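Local coordinates for molybdopterin-guanine dinucleotide biosynthesis adapter protein (Escherichia coli, PDB 1NP6) that binds GTP, hydrolyses it weakly, and may act as an adapter in making and using the molybdopterin guanine dinucleotide form of the molybdenum cofactor, at residues 27-32 against 160-165; 126-131 against 144-149. All coordinates share one frame; numbering follows the deposited sequence.

From the N terminus, the chain runs through strand 8-12 and the nucleotide-binding loop into helix 19-32, whose last turns supply residues 27-32. It then passes through the rest of the parallel sheet before helix 158-170 brings residues 160-165 back against that first helix, so interaction 1 closes a loop of 127 residues. Interaction 2 is nested inside it: residues 126-131, after strand 116-120, meet residues 144-149, after strand 137-142, with 12 residues between. The two contacts do not touch, their centres lying about 24 Å apart. Interaction 1 joins the first and last helices beside the sheet; interaction 2 joins two connections between its neighbouring strands.

Interaction 1 (27-32 against 160-165); sequences IPALCA and GLADFV
Leu-30 and Ala-162 meet where helix 19-32 passes helix 158-170, and their CA atoms, 6.0 Å apart, are the nearest CA pair across the contact. The leucine does its touching with one branch. With CG beside the backbone N and anti to the carbonyl carbon (chi1 -69°), the side chain carries CD2 across to the second helix, although the bond from CA to CB does not itself aim there. CD2 of Leu-30 then lies between two residues one helical turn apart: it is 4.2 Å from CB of Ala-162 and 4.3 Å from CG1 of Val-165. The carbonyl oxygen of Ala-162 lies near the same methyl, CD2 of Leu-30, at 4.2 Å, a loose approach. Ala-29, the residue before Leu-30, adds a smaller contact, methyl to methyl, with CB of Ala-29 directed at CB of Ala-162 and 4.3 Å from it. Ala-162 thus receives both neighbours of the first helix on its single methyl group. No hydrogen bond crosses the interface, and all four touching residues are buried. Leu-103 of strand 103-107 touches both Leu-30 and Val-165, joining the helix pair to the parallel sheet, while Asp-163, on the second helix, forms a salt bridge with Arg-33. The local axes approach to 9.6 Å and cross at -59°. This is apolar packing of two helices on a parallel sheet, as in the P-loop NTPase fold, where the helix that follows the Walker A loop packs against the sheet.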
loop_
_atom_site.group_PDB
_atom_site.type_symbol
_atom_site.label_atom_id
_atom_site.label_comp_id
_atom_site.label_asym_id
_atom_site.label_seq_id
_atom_site.Cartn_x
_atom_site.Cartn_y
_atom_site.Cartn_z
ATOM N N ILE B 27 10.747 -13.736 11.944
ATOM C CA ILE B 27 11.097 -12.726 10.946
ATOM C C ILE B 27 12.462 -12.047 11.248
ATOM O O ILE B 27 13.324 -11.975 10.370
ATOM C CB ILE B 27 9.931 -11.709 10.741
ATOM C CG1 ILE B 27 8.785 -12.366 9.932
ATOM C CG2 ILE B 27 10.400 -10.440 10.012
ATOM C CD1 ILE B 27 7.429 -11.635 10.034
ATOM N N PRO B 28 12.675 -11.577 12.473
ATOM C CA PRO B 28 14.006 -11.057 12.849
ATOM C C PRO B 28 15.124 -12.067 12.616
ATOM O O PRO B 28 16.170 -11.682 12.085
ATOM C CB PRO B 28 13.865 -10.744 14.356
ATOM C CG PRO B 28 12.405 -10.512 14.570
ATOM C CD PRO B 28 11.692 -11.438 13.570
ATOM N N ALA B 29 14.893 -13.330 13.005
ATOM C CA ALA B 29 15.847 -14.401 12.852
ATOM C C ALA B 29 16.190 -14.660 11.385
ATOM O O ALA B 29 17.349 -14.906 11.040
ATOM C CB ALA B 29 15.333 -15.656 13.510
ATOM N N LEU B 30 15.183 -14.607 10.521
ATOM C CA LEU B 30 15.432 -14.703 9.086
ATOM C C LEU B 30 16.273 -13.513 8.586
ATOM O O LEU B 30 17.239 -13.694 7.840
ATOM C CB LEU B 30 14.105 -14.812 8.310
ATOM C CG LEU B 30 13.303 -16.118 8.487
ATOM C CD1 LEU B 30 11.913 -16.020 7.850
ATOM C CD2 LEU B 30 14.060 -17.350 7.965
ATOM N N CYS B 31 15.889 -12.304 9.000
ATOM C CA CYS B 31 16.564 -11.082 8.587
ATOM C C CYS B 31 18.042 -11.101 9.006
ATOM O O CYS B 31 18.905 -10.585 8.290
ATOM C CB CYS B 31 15.873 -9.859 9.197
ATOM S SG CYS B 31 14.354 -9.339 8.383
ATOM N N ALA B 32 18.324 -11.715 10.154
ATOM C CA ALA B 32 19.702 -11.831 10.656
ATOM C C ALA B 32 20.599 -12.664 9.738
ATOM O O ALA B 32 21.800 -12.422 9.673
ATOM C CB ALA B 32 19.716 -12.402 12.060
ATOM N N GLY B 160 16.236 -23.121 14.988
ATOM C CA GLY B 160 16.054 -24.380 14.294
ATOM C C GLY B 160 15.020 -24.235 13.183
ATOM O O GLY B 160 15.218 -24.756 12.079
ATOM N N LEU B 161 13.938 -23.518 13.491
ATOM C CA LEU B 161 12.873 -23.196 12.530
ATOM C C LEU B 161 13.403 -22.343 11.364
ATOM O O LEU B 161 13.098 -22.608 10.201
ATOM C CB LEU B 161 11.701 -22.506 13.253
ATOM C CG LEU B 161 10.429 -22.160 12.460
ATOM C CD1 LEU B 161 9.898 -23.371 11.676
ATOM C CD2 LEU B 161 9.359 -21.612 13.392
ATOM N N ALA B 162 14.218 -21.336 11.676
ATOM C CA ALA B 162 14.853 -20.507 10.658
ATOM C C ALA B 162 15.786 -21.327 9.748
ATOM O O ALA B 162 15.875 -21.057 8.554
ATOM C CB ALA B 162 15.616 -19.312 11.309
ATOM N N ASP B 163 16.447 -22.336 10.309
ATOM C CA ASP B 163 17.315 -23.222 9.544
ATOM C C ASP B 163 16.488 -24.059 8.572
ATOM O O ASP B 163 16.900 -24.268 7.434
ATOM C CB ASP B 163 18.102 -24.170 10.459
ATOM C CG ASP B 163 19.228 -23.469 11.221
ATOM O OD1 ASP B 163 19.504 -22.285 10.959
ATOM O OD2 ASP B 163 19.889 -24.038 12.104
ATOM N N PHE B 164 15.339 -24.542 9.039
ATOM C CA PHE B 164 14.478 -25.418 8.233
ATOM C C PHE B 164 13.873 -24.660 7.042
ATOM O O PHE B 164 13.709 -25.221 5.937
ATOM C CB PHE B 164 13.389 -26.055 9.110
ATOM C CG PHE B 164 12.388 -26.881 8.337
ATOM C CD1 PHE B 164 12.599 -28.241 8.136
ATOM C CD2 PHE B 164 11.241 -26.286 7.809
ATOM C CE1 PHE B 164 11.682 -29.002 7.401
ATOM C CE2 PHE B 164 10.325 -27.040 7.078
ATOM C CZ PHE B 164 10.550 -28.402 6.886
ATOM N N VAL B 165 13.525 -23.397 7.279
ATOM C CA VAL B 165 13.006 -22.527 6.225
ATOM C C VAL B 165 14.090 -22.240 5.176
ATOM O O VAL B 165 13.850 -22.403 3.992
ATOM C CB VAL B 165 12.342 -21.230 6.775
ATOM C CG1 VAL B 165 11.931 -20.267 5.642
ATOM C CG2 VAL B 165 11.143 -21.541 7.680
#

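Interaction 2 (126-131 against 144-149)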
loop_
_atom_site.group_PDB
_atom_site.type_symbol
_atom_site.label_atom_id
_atom_site.label_comp_id
_atom_site.label_asym_id
_atom_site.label_seq_id
_atom_site.Cartn_x
_atom_site.Cartn_y
_atom_site.Cartn_z
ATOM N N HIS B 126 -6.908 -28.613 22.160
ATOM C CA HIS B 126 -7.206 -29.521 21.041
ATOM C C HIS B 126 -6.382 -30.807 21.110
ATOM O O HIS B 126 -5.211 -30.794 21.502
ATOM C CB HIS B 126 -6.894 -28.854 19.706
ATOM C CG HIS B 126 -7.681 -27.612 19.436
ATOM N ND1 HIS B 126 -8.930 -27.632 18.851
ATOM C CD2 HIS B 126 -7.383 -26.307 19.642
ATOM C CE1 HIS B 126 -9.373 -26.395 18.721
ATOM N NE2 HIS B 126 -8.452 -25.571 19.190
ATOM N N ARG B 127 -6.993 -31.915 20.703
ATOM C CA ARG B 127 -6.282 -33.181 20.566
ATOM C C ARG B 127 -5.480 -33.196 19.253
ATOM O O ARG B 127 -5.916 -32.616 18.258
ATOM C CB ARG B 127 -7.275 -34.348 20.624
ATOM C CG ARG B 127 -7.552 -34.844 22.042
ATOM C CD ARG B 127 -8.968 -35.378 22.259
ATOM N NE ARG B 127 -9.274 -35.539 23.683
ATOM C CZ ARG B 127 -9.529 -36.702 24.283
ATOM N NH1 ARG B 127 -9.530 -37.835 23.590
ATOM N NH2 ARG B 127 -9.786 -36.733 25.584
ATOM N N PRO B 128 -4.321 -33.858 19.238
ATOM C CA PRO B 128 -3.457 -33.863 18.046
ATOM C C PRO B 128 -4.135 -34.574 16.876
ATOM O O PRO B 128 -3.856 -34.268 15.719
ATOM C CB PRO B 128 -2.232 -34.665 18.496
ATOM C CG PRO B 128 -2.300 -34.678 19.983
ATOM C CD PRO B 128 -3.769 -34.699 20.312
ATOM N N GLU B 129 -5.029 -35.507 17.199
ATOM C CA GLU B 129 -5.784 -36.268 16.208
ATOM C C GLU B 129 -6.664 -35.372 15.353
ATOM O O GLU B 129 -7.035 -35.754 14.243
ATOM C CB GLU B 129 -6.642 -37.343 16.893
ATOM C CG GLU B 129 -5.850 -38.467 17.554
ATOM C CD GLU B 129 -5.469 -38.174 19.004
ATOM O OE1 GLU B 129 -6.147 -37.358 19.665
ATOM O OE2 GLU B 129 -4.485 -38.770 19.492
ATOM N N GLU B 130 -6.995 -34.182 15.859
ATOM C CA GLU B 130 -7.848 -33.252 15.107
ATOM C C GLU B 130 -7.094 -32.298 14.162
ATOM O O GLU B 130 -7.713 -31.461 13.502
ATOM C CB GLU B 130 -8.853 -32.512 16.020
ATOM C CG GLU B 130 -8.255 -31.654 17.123
ATOM C CD GLU B 130 -9.303 -31.020 18.032
ATOM O OE1 GLU B 130 -9.401 -31.426 19.213
ATOM O OE2 GLU B 130 -10.024 -30.107 17.571
ATOM N N LEU B 131 -5.768 -32.444 14.081
ATOM C CA LEU B 131 -4.965 -31.714 13.093
ATOM C C LEU B 131 -5.269 -32.164 11.660
ATOM O O LEU B 131 -5.265 -33.364 11.365
ATOM C CB LEU B 131 -3.467 -31.903 13.354
ATOM C CG LEU B 131 -2.805 -31.085 14.461
ATOM C CD1 LEU B 131 -1.377 -31.567 14.669
ATOM C CD2 LEU B 131 -2.835 -29.590 14.166
ATOM N N VAL B 144 5.066 -30.857 21.603
ATOM C CA VAL B 144 5.063 -32.253 22.024
ATOM C C VAL B 144 5.510 -33.142 20.864
ATOM O O VAL B 144 5.241 -32.825 19.698
ATOM C CB VAL B 144 3.670 -32.728 22.536
ATOM C CG1 VAL B 144 3.372 -32.169 23.919
ATOM C CG2 VAL B 144 2.559 -32.388 21.538
ATOM N N PRO B 145 6.174 -34.257 21.166
ATOM C CA PRO B 145 6.630 -35.158 20.108
ATOM C C PRO B 145 5.401 -35.724 19.414
ATOM O O PRO B 145 4.420 -36.084 20.076
ATOM C CB PRO B 145 7.392 -36.249 20.881
ATOM C CG PRO B 145 6.797 -36.231 22.225
ATOM C CD PRO B 145 6.509 -34.778 22.505
ATOM N N LEU B 146 5.419 -35.722 18.089
ATOM C CA LEU B 146 4.427 -36.449 17.314
ATOM C C LEU B 146 5.257 -37.327 16.373
ATOM O O LEU B 146 6.387 -36.964 16.004
ATOM C CB LEU B 146 3.485 -35.498 16.552
ATOM C CG LEU B 146 2.680 -34.419 17.311
ATOM C CD1 LEU B 146 2.275 -33.246 16.426
ATOM C CD2 LEU B 146 1.456 -34.985 18.024
ATOM N N ASN B 147 4.750 -38.514 16.060
ATOM C CA ASN B 147 5.360 -39.334 15.022
ATOM C C ASN B 147 4.556 -39.088 13.759
ATOM O O ASN B 147 3.356 -39.386 13.707
ATOM C CB ASN B 147 5.410 -40.823 15.405
ATOM C CG ASN B 147 6.132 -41.676 14.357
ATOM O OD1 ASN B 147 7.304 -41.445 14.036
ATOM N ND2 ASN B 147 5.430 -42.664 13.818
ATOM N N LEU B 148 5.207 -38.502 12.759
ATOM C CA LEU B 148 4.469 -37.955 11.622
ATOM C C LEU B 148 4.960 -38.394 10.249
ATOM O O LEU B 148 6.076 -38.905 10.097
ATOM C CB LEU B 148 4.446 -36.418 11.689
ATOM C CG LEU B 148 3.519 -35.755 12.712
ATOM C CD1 LEU B 148 3.789 -34.262 12.770
ATOM C CD2 LEU B 148 2.053 -36.016 12.423
ATOM N N ASP B 149 4.104 -38.167 9.254
ATOM C CA ASP B 149 4.463 -38.297 7.843
ATOM C C ASP B 149 5.486 -37.229 7.422
ATOM O O ASP B 149 6.457 -37.530 6.717
ATOM C CB ASP B 149 3.205 -38.200 6.974
ATOM C CG ASP B 149 1.940 -37.934 7.793
ATOM O OD1 ASP B 149 1.362 -38.900 8.342
ATOM O OD2 ASP B 149 1.453 -36.793 7.948
#
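A small apolar surface contact joins Pro-128 and Leu-131 to Leu-146, linking the loop after strand 116-120 with the one after strand 137-142. Leu-146 supplies both of its methyl groups, one to each partner. Its CD2 lies 3.7 Å from CB of Pro-128, while CD1 of Leu-146 comes within 4.4 Å of CD1 of Leu-131, a methyl-to-methyl approach. CB of Leu-146 already points toward the 126-131 loop, and a chi1 of -56° sets CG anti to the carbonyl carbon, extending the side chain in that direction. Residues 128-130 form a short 3-10 turn, spanned by the backbone bond from N of Leu-131 to O of Pro-128; both Pro-128 and Leu-131 direct their CB toward residues 144-149. These loops join successive parallel strands of the P-loop NTPase sheet, and Phe-120 of strand 116-120 touches Pro-128 and Leu-131, as Val-140 of strand 137-142 touches Leu-146. Glu-130 ties the turn to the residues before it through both carboxylate oxygens. ND1 of His-126 donates to OE2 of Glu-130 at 3.0 Å, nearly straight at 163°; CD of Glu-130 lies at the ring edge, in the imidazole plane, but the carboxylate is turned so that OE2 is met from above its own plane. N of Arg-127 donates to OE1 of Glu-130 at 2.9 Å. The His-126 ring also stacks with Trp-14, which touches Leu-131 as well.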